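Local coordinates for peptidase S15/CocE/NonD (Thaumarchaeota archaeon SCGC AB-539-E09, PDB 4PF1), which probably acts as a serine aminopeptidase, cleaving peptides with an alpha/beta-hydrolase catalytic domain joined to a non-catalytic C-terminal domain, at residues 470-476 against 571-577; 477-482 against 566-572; 506-510 against 563-567. All blocks are in the same frame, centred on the assembly; numbering follows the deposited sequence. Where two conformers were deposited one is given.

Contact 1: 470-476 against 571-577; sequences VLVWATE and RIMVQVQ
Thr-475 OG1 is gripped twice: it accepts the amide of Ile-572, N to OG1 3.1 Å and nearly straight at 175°, and donates its own proton to Glu-476 O. The first torsion of Thr-475 (chi1 71°) sets the hydroxyl between backbone N and carbonyl carbon, where it meets that amide, while CG2 turns beside the backbone N and lies 3.9 Å from Ile-572 CB. The hydroxyl thus stands in for a main-chain carbonyl just where strand 471-474 ends, since Thr-475 N also binds Ile-572 O. Earlier in that strand, Leu-471 pairs with Val-576 and Trp-473 with Val-574 as antiparallel hydrogen-bonded pairs, the shortest link running 2.8 Å from Leu-471 N to Val-576 O.

The two faces differ in character. On one, the indole of Trp-473 leans across its neighbours: CE3 comes 3.8 Å from Val-574 CG1, and Val-576 CG2 sits at the ring edge, 3.7 Å from CZ3. NE1 is held by Asp-426, which fixes the turn of the ring. On the other, Met-573 CE folds back to 3.7 Å from Val-472 CG1; Gln-575 NE2 bonds weakly to the Met-573 sulfur and more firmly to Gln-461 O, while its OE1 binds Thr-464 and Lys-506. In the Arg-571 conformer given, the guanidinium lies near Glu-476 as an opposite charge only, beyond a salt bridge. The Trp-473 face packs against strand 606-625 of a second sheet, the layered arrangement of a jelly-roll-like beta sandwich, as expected for the non-catalytic domain of this family.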
loop_
_atom_site.group_PDB
_atom_site.type_symbol
_atom_site.label_atom_id
_atom_site.label_comp_id
_atom_site.label_asym_id
_atom_site.label_seq_id
_atom_site.Cartn_x
_atom_site.Cartn_y
_atom_site.Cartn_z
ATOM N N VAL A 470 14.845 7.042 -30.286
ATOM C CA VAL A 470 15.234 8.064 -29.303
ATOM C C VAL A 470 16.772 8.166 -29.285
ATOM O O VAL A 470 17.450 7.141 -29.333
ATOM C CB VAL A 470 14.664 7.745 -27.872
ATOM C CG1 VAL A 470 15.139 8.766 -26.832
ATOM C CG2 VAL A 470 13.138 7.656 -27.874
ATOM N N LEU A 471 17.316 9.396 -29.231
ATOM C CA LEU A 471 18.761 9.606 -29.139
ATOM C C LEU A 471 19.137 9.921 -27.710
ATOM O O LEU A 471 18.372 10.586 -27.010
ATOM C CB LEU A 471 19.244 10.719 -30.074
ATOM C CG LEU A 471 19.113 10.480 -31.581
ATOM C CD1 LEU A 471 19.630 11.664 -32.349
ATOM C CD2 LEU A 471 19.846 9.203 -32.029
ATOM N N VAL A 472 20.281 9.400 -27.251
ATOM C CA VAL A 472 20.722 9.580 -25.864
ATOM C C VAL A 472 22.199 10.008 -25.813
ATOM O O VAL A 472 23.031 9.467 -26.545
ATOM C CB VAL A 472 20.487 8.286 -25.010
ATOM C CG1 VAL A 472 20.711 8.556 -23.528
ATOM C CG2 VAL A 472 19.090 7.699 -25.239
ATOM N N TRP A 473 22.509 10.981 -24.938
ATOM C CA TRP A 473 23.863 11.468 -24.651
ATOM C C TRP A 473 23.990 11.675 -23.151
ATOM O O TRP A 473 23.050 12.162 -22.522
ATOM C CB TRP A 473 24.177 12.778 -25.395
ATOM C CG TRP A 473 24.051 12.697 -26.887
ATOM C CD1 TRP A 473 25.009 12.301 -27.774
ATOM C CD2 TRP A 473 22.906 13.065 -27.665
ATOM N NE1 TRP A 473 24.530 12.399 -29.062
ATOM C CE2 TRP A 473 23.240 12.865 -29.024
ATOM C CE3 TRP A 473 21.633 13.573 -27.348
ATOM C CZ2 TRP A 473 22.341 13.137 -30.063
ATOM C CZ3 TRP A 473 20.747 13.842 -28.377
ATOM C CH2 TRP A 473 21.110 13.644 -29.716
ATOM N N ALA A 474 25.132 11.297 -22.570
ATOM C CA ALA A 474 25.348 11.443 -21.134
ATOM C C ALA A 474 26.805 11.712 -20.813
ATOM O O ALA A 474 27.695 11.190 -21.487
ATOM C CB ALA A 474 24.881 10.189 -20.400
ATOM N N THR A 475 27.048 12.522 -19.773
ATOM C CA THR A 475 28.399 12.806 -19.280
ATOM C C THR A 475 28.889 11.593 -18.490
ATOM O O THR A 475 28.095 10.702 -18.190
ATOM C CB THR A 475 28.398 14.070 -18.376
ATOM O OG1 THR A 475 27.752 13.764 -17.137
ATOM C CG2 THR A 475 27.737 15.279 -19.029
ATOM N N GLU A 476 30.173 11.572 -18.107
ATOM C CA GLU A 476 30.678 10.527 -17.216
ATOM C C GLU A 476 30.226 10.891 -15.783
ATOM O O GLU A 476 29.829 12.045 -15.576
ATOM C CB GLU A 476 32.214 10.403 -17.325
ATOM C CG GLU A 476 32.694 9.629 -18.550
ATOM C CD GLU A 476 32.142 8.222 -18.721
ATOM O OE1 GLU A 476 32.203 7.431 -17.752
ATOM O OE2 GLU A 476 31.667 7.905 -19.835
ATOM N N ARG A 571 25.062 11.826 -13.396
ATOM C CA ARG A 571 25.395 12.176 -14.779
ATOM C C ARG A 571 24.388 13.188 -15.313
ATOM O O ARG A 571 23.236 13.204 -14.867
ATOM C CB ARG A 571 25.391 10.931 -15.692
ATOM C CG ARG A 571 26.397 9.837 -15.351
ATOM C CD ARG A 571 26.281 8.717 -16.373
ATOM N NE ARG A 571 26.859 7.455 -15.911
ATOM C CZ ARG A 571 27.734 6.734 -16.608
ATOM N NH1 ARG A 571 28.166 7.160 -17.790
ATOM N NH2 ARG A 571 28.194 5.589 -16.123
ATOM N N ILE A 572 24.805 14.008 -16.287
ATOM C CA ILE A 572 23.900 14.940 -16.968
ATOM C C ILE A 572 23.520 14.254 -18.275
ATOM O O ILE A 572 24.407 13.825 -19.017
ATOM C CB ILE A 572 24.488 16.366 -17.186
ATOM C CG1 ILE A 572 25.011 16.973 -15.862
ATOM C CG2 ILE A 572 23.432 17.279 -17.843
ATOM C CD1 ILE A 572 25.966 18.139 -16.012
ATOM N N MET A 573 22.219 14.068 -18.519
ATOM C CA MET A 573 21.756 13.378 -19.718
ATOM C C MET A 573 20.891 14.267 -20.600
ATOM O O MET A 573 20.130 15.102 -20.107
ATOM C CB MET A 573 20.984 12.103 -19.335
ATOM C CG MET A 573 20.415 11.337 -20.517
ATOM S SD MET A 573 19.589 9.819 -20.013
ATOM C CE MET A 573 20.998 8.722 -19.869
ATOM N N VAL A 574 21.006 14.061 -21.915
ATOM C CA VAL A 574 20.189 14.714 -22.924
ATOM C C VAL A 574 19.522 13.620 -23.779
ATOM O O VAL A 574 20.208 12.730 -24.292
ATOM C CB VAL A 574 20.995 15.733 -23.781
ATOM C CG1 VAL A 574 20.192 16.202 -24.996
ATOM C CG2 VAL A 574 21.433 16.925 -22.939
ATOM N N GLN A 575 18.186 13.664 -23.881
ATOM C CA GLN A 575 17.415 12.743 -24.715
ATOM C C GLN A 575 16.660 13.533 -25.780
ATOM O O GLN A 575 16.084 14.578 -25.470
ATOM C CB GLN A 575 16.452 11.889 -23.871
ATOM C CG GLN A 575 17.131 10.691 -23.198
ATOM C CD GLN A 575 16.173 9.774 -22.464
ATOM O OE1 GLN A 575 14.986 9.663 -22.789
ATOM N NE2 GLN A 575 16.688 9.051 -21.481
ATOM N N VAL A 576 16.731 13.082 -27.048
ATOM C CA VAL A 576 16.037 13.730 -28.172
ATOM C C VAL A 576 15.130 12.699 -28.886
ATOM O O VAL A 576 15.573 11.597 -29.216
ATOM C CB VAL A 576 17.013 14.449 -29.153
ATOM C CG1 VAL A 576 16.333 14.788 -30.485
ATOM C CG2 VAL A 576 17.589 15.711 -28.518
ATOM N N GLN A 577 13.856 13.069 -29.099
ATOM C CA GLN A 577 12.864 12.232 -29.775
ATOM C C GLN A 577 11.942 13.106 -30.649
ATOM O O GLN A 577 12.065 14.334 -30.616
ATOM C CB GLN A 577 12.068 11.386 -28.763
ATOM C CG GLN A 577 11.403 12.183 -27.647
ATOM C CD GLN A 577 10.861 11.286 -26.568
ATOM O OE1 GLN A 577 11.598 10.541 -25.921
ATOM N NE2 GLN A 577 9.559 11.353 -26.332
#

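Contact 2: 477-482 against 566-572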
loop_
_atom_site.group_PDB
_atom_site.type_symbol
_atom_site.label_atom_id
_atom_site.label_comp_id
_atom_site.label_asym_id
_atom_site.label_seq_id
_atom_site.Cartn_x
_atom_site.Cartn_y
_atom_site.Cartn_z
ATOM N N PRO A 477 30.194 9.959 -14.789
ATOM C CA PRO A 477 29.762 10.366 -13.432
ATOM C C PRO A 477 30.604 11.530 -12.905
ATOM O O PRO A 477 31.834 11.499 -13.014
ATOM C CB PRO A 477 29.959 9.098 -12.589
ATOM C CG PRO A 477 30.015 7.987 -13.562
ATOM C CD PRO A 477 30.598 8.538 -14.822
ATOM N N LEU A 478 29.935 12.586 -12.408
ATOM C CA LEU A 478 30.588 13.799 -11.910
ATOM C C LEU A 478 31.396 13.526 -10.654
ATOM O O LEU A 478 30.943 12.794 -9.775
ATOM C CB LEU A 478 29.555 14.909 -11.642
ATOM C CG LEU A 478 28.747 15.405 -12.850
ATOM C CD1 LEU A 478 27.688 16.362 -12.417
ATOM C CD2 LEU A 478 29.641 16.060 -13.902
ATOM N N LYS A 479 32.604 14.104 -10.578
ATOM C CA LYS A 479 33.496 13.925 -9.433
ATOM C C LYS A 479 33.269 15.024 -8.393
ATOM O O LYS A 479 33.595 14.841 -7.221
ATOM C CB LYS A 479 34.959 13.888 -9.890
ATOM C CG LYS A 479 35.313 12.608 -10.642
ATOM C CD LYS A 479 36.802 12.320 -10.603
ATOM C CE LYS A 479 37.093 10.837 -10.578
ATOM N NZ LYS A 479 36.812 10.236 -9.245
ATOM N N GLU A 480 32.690 16.154 -8.822
ATOM C CA GLU A 480 32.359 17.285 -7.956
ATOM C C GLU A 480 30.945 17.802 -8.305
ATOM O O GLU A 480 30.460 17.529 -9.409
ATOM C CB GLU A 480 33.412 18.407 -8.092
ATOM C CG GLU A 480 34.766 18.087 -7.462
ATOM C CD GLU A 480 34.828 17.987 -5.944
ATOM O OE1 GLU A 480 35.752 17.311 -5.439
ATOM O OE2 GLU A 480 33.979 18.605 -5.262
ATOM N N PRO A 481 30.251 18.531 -7.391
ATOM C CA PRO A 481 28.895 19.007 -7.721
ATOM C C PRO A 481 28.880 20.071 -8.829
ATOM O O PRO A 481 29.789 20.901 -8.905
ATOM C CB PRO A 481 28.391 19.580 -6.395
ATOM C CG PRO A 481 29.618 19.948 -5.648
ATOM C CD PRO A 481 30.640 18.924 -6.018
ATOM N N LEU A 482 27.849 20.026 -9.696
ATOM C CA LEU A 482 27.657 20.980 -10.789
ATOM C C LEU A 482 26.328 21.714 -10.586
ATOM O O LEU A 482 25.269 21.085 -10.591
ATOM C CB LEU A 482 27.692 20.256 -12.149
ATOM C CG LEU A 482 27.931 21.132 -13.375
ATOM C CD1 LEU A 482 28.907 20.477 -14.321
ATOM C CD2 LEU A 482 26.632 21.425 -14.098
ATOM N N PHE A 566 23.744 19.015 -9.691
ATOM C CA PHE A 566 24.054 17.665 -10.150
ATOM C C PHE A 566 25.153 17.158 -9.217
ATOM O O PHE A 566 26.295 17.620 -9.300
ATOM C CB PHE A 566 24.503 17.672 -11.625
ATOM C CG PHE A 566 23.435 18.004 -12.641
ATOM C CD1 PHE A 566 22.567 17.021 -13.111
ATOM C CD2 PHE A 566 23.337 19.280 -13.181
ATOM C CE1 PHE A 566 21.591 17.323 -14.066
ATOM C CE2 PHE A 566 22.366 19.578 -14.144
ATOM C CZ PHE A 566 21.500 18.597 -14.581
ATOM N N LEU A 567 24.775 16.325 -8.239
ATOM C CA LEU A 567 25.672 15.865 -7.177
ATOM C C LEU A 567 26.747 14.854 -7.669
ATOM O O LEU A 567 26.582 14.266 -8.739
ATOM C CB LEU A 567 24.843 15.244 -6.028
ATOM C CG LEU A 567 24.019 16.218 -5.177
ATOM C CD1 LEU A 567 22.938 15.484 -4.407
ATOM C CD2 LEU A 567 24.905 17.003 -4.213
ATOM N N PRO A 568 27.858 14.640 -6.897
ATOM C CA PRO A 568 28.881 13.662 -7.331
ATOM C C PRO A 568 28.303 12.254 -7.520
ATOM O O PRO A 568 27.441 11.825 -6.747
ATOM C CB PRO A 568 29.910 13.693 -6.195
ATOM C CG PRO A 568 29.710 15.008 -5.534
ATOM C CD PRO A 568 28.244 15.279 -5.621
ATOM N N GLY A 569 28.754 11.572 -8.570
ATOM C CA GLY A 569 28.256 10.246 -8.928
ATOM C C GLY A 569 27.093 10.301 -9.903
ATOM O O GLY A 569 26.763 9.294 -10.538
ATOM N N HIS A 570 26.455 11.485 -10.030
ATOM C CA HIS A 570 25.350 11.703 -10.968
ATOM C C HIS A 570 25.879 12.055 -12.359
ATOM O O HIS A 570 27.006 12.538 -12.484
ATOM C CB HIS A 570 24.415 12.835 -10.477
ATOM C CG HIS A 570 23.631 12.518 -9.240
ATOM N ND1 HIS A 570 22.262 12.340 -9.281
ATOM C CD2 HIS A 570 24.044 12.419 -7.955
ATOM C CE1 HIS A 570 21.887 12.120 -8.033
ATOM N NE2 HIS A 570 22.924 12.158 -7.199
ATOM N N ARG A 571 25.062 11.826 -13.396
ATOM C CA ARG A 571 25.395 12.176 -14.779
ATOM C C ARG A 571 24.388 13.188 -15.313
ATOM O O ARG A 571 23.236 13.204 -14.867
ATOM C CB ARG A 571 25.391 10.931 -15.692
ATOM C CG ARG A 571 26.397 9.837 -15.351
ATOM C CD ARG A 571 26.281 8.717 -16.373
ATOM N NE ARG A 571 26.859 7.455 -15.911
ATOM C CZ ARG A 571 27.734 6.734 -16.608
ATOM N NH1 ARG A 571 28.166 7.160 -17.790
ATOM N NH2 ARG A 571 28.194 5.589 -16.123
ATOM N N ILE A 572 24.805 14.008 -16.287
ATOM C CA ILE A 572 23.900 14.940 -16.968
ATOM C C ILE A 572 23.520 14.254 -18.275
ATOM O O ILE A 572 24.407 13.825 -19.017
ATOM C CB ILE A 572 24.488 16.366 -17.186
ATOM C CG1 ILE A 572 25.011 16.973 -15.862
ATOM C CG2 ILE A 572 23.432 17.279 -17.843
ATOM C CD1 ILE A 572 25.966 18.139 -16.012
#
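A type II beta turn from Leu-567 to His-570 docks against the loop 477-482, and Leu-478 fastens it through both its backbone N-H and its carbonyl. Gly-569 N reaches Leu-478 O at 2.8 Å, in the carbonyl plane, while Leu-478 N gives a nearly straight bond (174°) to His-570 O. At the phi of Gly-569, 91°, any beta carbon would be driven into the oxygen of Pro-568, which explains the glycine at the third position of the turn.

Where loop 477-482 leads into strand 482-486, Leu-482 and Phe-566 form an antiparallel hydrogen-bonded pair, with Phe-566 N 2.7 Å from Leu-482 O. The pair belongs to the small antiparallel sheet of strands 482-486 and 562-566, whereas the turn leads into strand 571-577 of the four-stranded sheet. With CG beside the backbone N (chi1 -62°), Leu-478 brings CD1 to 3.5 Å from Phe-566 CB. The CD2 branch of Leu-482 meets Ile-572 CD1 at 3.9 Å, and Ile-572 CG1 lies over the centre of the Phe-566 ring face. In the Arg-571 conformer given, Pro-477 CD stands over one face of the guanidinium, 3.8 Å from Arg-571 CZ; this side chain also packs on Arg-237 of a second subunit.

Contact 3: 506-510 against 563-567; sequences KIIDV and SHTFL
Asp-509 and His-564 each place CG opposite the backbone nitrogen (chi1 179° and -173°), and the two side chains, reaching out from strands whose axes come no closer than 9.0 Å, cross at about a right angle and meet in a hydrogen bond. His-564 NE2 donates to Asp-509 OD2 over 2.6 Å, the oxygen using its anti lone pair. The carboxylate is turned 81° from the imidazole plane, although OD2 itself lies in that plane.

OD2 carries a second load. A water gives it one hydrogen at 2.8 Å and the other to Thr-565 O, 2.7 Å from the water, while accepting the amide of Leu-567; the carboxylate is thereby tied to the backbone where strand 562-566 runs out. The other carboxylate oxygen, OD1, binds ND1 of His-570. Two imidazoles therefore flank one buried acid, an environment likely to favour its ionised form. Phe-566 supplies the apolar wall: its CE1 packs 3.7 Å from Asp-509 CB, its CZ approaches Ile-507 CG2 at 4.3 Å, and His-564 CD2 stands 3.6 Å above the centre of the ring in an edge-to-face stack. With an alanine in place of Asp-509, His-564 NE2 and His-570 ND1 would probably both be left without their acceptor, and the water would lose one of its three holds. Because no backbone bond links the two segments directly, the link is a histidine-carboxylate hydrogen bond joining two neighbouring sheets inside the jelly-roll-like C-terminal domain.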
loop_
_atom_site.group_PDB
_atom_site.type_symbol
_atom_site.label_atom_id
_atom_site.label_comp_id
_atom_site.label_asym_id
_atom_site.label_seq_id
_atom_site.Cartn_x
_atom_site.Cartn_y
_atom_site.Cartn_z
ATOM N N LYS A 506 15.053 16.721 -23.821
ATOM C CA LYS A 506 14.955 16.463 -22.380
ATOM C C LYS A 506 16.299 16.602 -21.686
ATOM O O LYS A 506 17.296 16.058 -22.173
ATOM C CB LYS A 506 14.425 15.049 -22.099
ATOM C CG LYS A 506 13.185 14.623 -22.851
ATOM C CD LYS A 506 12.844 13.206 -22.435
ATOM C CE LYS A 506 11.979 12.500 -23.426
ATOM N NZ LYS A 506 12.045 11.024 -23.248
ATOM N N ILE A 507 16.325 17.276 -20.521
ATOM C CA ILE A 507 17.509 17.345 -19.657
ATOM C C ILE A 507 17.229 16.416 -18.488
ATOM O O ILE A 507 16.159 16.500 -17.878
ATOM C CB ILE A 507 17.876 18.793 -19.205
ATOM C CG1 ILE A 507 18.426 19.611 -20.387
ATOM C CG2 ILE A 507 18.885 18.775 -18.022
ATOM C CD1 ILE A 507 18.470 21.057 -20.142
ATOM N N ILE A 508 18.154 15.505 -18.204
ATOM C CA ILE A 508 17.952 14.492 -17.180
ATOM C C ILE A 508 19.127 14.438 -16.197
ATOM O O ILE A 508 20.288 14.586 -16.594
ATOM C CB ILE A 508 17.734 13.114 -17.892
ATOM C CG1 ILE A 508 16.329 13.018 -18.531
ATOM C CG2 ILE A 508 18.017 11.916 -16.983
ATOM C CD1 ILE A 508 16.329 12.417 -19.930
ATOM N N ASP A 509 18.809 14.196 -14.914
ATOM C CA ASP A 509 19.797 13.928 -13.891
ATOM C C ASP A 509 19.807 12.420 -13.677
ATOM O O ASP A 509 18.825 11.869 -13.177
ATOM C CB ASP A 509 19.483 14.690 -12.582
ATOM C CG ASP A 509 20.481 14.441 -11.448
ATOM O OD1 ASP A 509 20.965 13.298 -11.319
ATOM O OD2 ASP A 509 20.732 15.374 -10.666
ATOM N N VAL A 510 20.879 11.747 -14.110
ATOM C CA VAL A 510 21.023 10.301 -13.931
ATOM C C VAL A 510 21.594 10.048 -12.540
ATOM O O VAL A 510 22.729 10.433 -12.260
ATOM C CB VAL A 510 21.892 9.625 -15.032
ATOM C CG1 VAL A 510 21.860 8.105 -14.902
ATOM C CG2 VAL A 510 21.450 10.051 -16.422
ATOM N N SER A 563 17.095 25.001 -11.313
ATOM C CA SER A 563 17.757 25.444 -10.091
ATOM C C SER A 563 18.148 24.168 -9.419
ATOM O O SER A 563 17.345 23.569 -8.701
ATOM C CB SER A 563 16.822 26.300 -9.235
ATOM O OG SER A 563 17.541 26.937 -8.194
ATOM N N HIS A 564 19.291 23.622 -9.839
ATOM C CA HIS A 564 19.660 22.275 -9.457
ATOM C C HIS A 564 21.151 22.093 -9.253
ATOM O O HIS A 564 21.968 22.743 -9.912
ATOM C CB HIS A 564 19.183 21.325 -10.576
ATOM C CG HIS A 564 19.344 19.867 -10.285
ATOM N ND1 HIS A 564 18.538 19.226 -9.365
ATOM C CD2 HIS A 564 20.163 18.958 -10.861
ATOM C CE1 HIS A 564 18.917 17.959 -9.381
ATOM N NE2 HIS A 564 19.883 17.749 -10.274
ATOM N N THR A 565 21.499 21.153 -8.371
ATOM C CA THR A 565 22.865 20.718 -8.184
ATOM C C THR A 565 22.960 19.266 -8.636
ATOM O O THR A 565 22.309 18.396 -8.057
ATOM C CB THR A 565 23.338 20.914 -6.727
ATOM O OG1 THR A 565 23.444 22.308 -6.461
ATOM C CG2 THR A 565 24.689 20.255 -6.458
ATOM N N PHE A 566 23.744 19.015 -9.691
ATOM C CA PHE A 566 24.054 17.665 -10.150
ATOM C C PHE A 566 25.153 17.158 -9.217
ATOM O O PHE A 566 26.295 17.620 -9.300
ATOM C CB PHE A 566 24.503 17.672 -11.625
ATOM C CG PHE A 566 23.435 18.004 -12.641
ATOM C CD1 PHE A 566 22.567 17.021 -13.111
ATOM C CD2 PHE A 566 23.337 19.280 -13.181
ATOM C CE1 PHE A 566 21.591 17.323 -14.066
ATOM C CE2 PHE A 566 22.366 19.578 -14.144
ATOM C CZ PHE A 566 21.500 18.597 -14.581
ATOM N N LEU A 567 24.775 16.325 -8.239
ATOM C CA LEU A 567 25.672 15.865 -7.177
ATOM C C LEU A 567 26.747 14.854 -7.669
ATOM O O LEU A 567 26.582 14.266 -8.739
ATOM C CB LEU A 567 24.843 15.244 -6.028
ATOM C CG LEU A 567 24.019 16.218 -5.177
ATOM C CD1 LEU A 567 22.938 15.484 -4.407
ATOM C CD2 LEU A 567 24.905 17.003 -4.213
HETATM O O HOH W 1 21.768 15.732 -8.129
#

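Followed from the N terminus, the chain leaves strand 471-474, turns through loop 477-482, enters strand 482-486 and later strand 502-510, then returns through strand 562-566 and the following turn into strand 571-577. Contact 1 closes the longest loop, bringing 470-476 back to 571-577. Contact 2 closes a shorter loop within it, and contact 3 starts further inside and ends on the same returning stretch as contact 2, sharing Phe-566 and Leu-567 with it. None cross. Strand 571-577 lies between strands 471-474 and 502-510, with Met-573 O bonded to Ile-508 N, so contacts 1 and 3 meet in one sheet, which contacts 2 and 3 tie to the two-stranded sheet of 482-486 and 562-566.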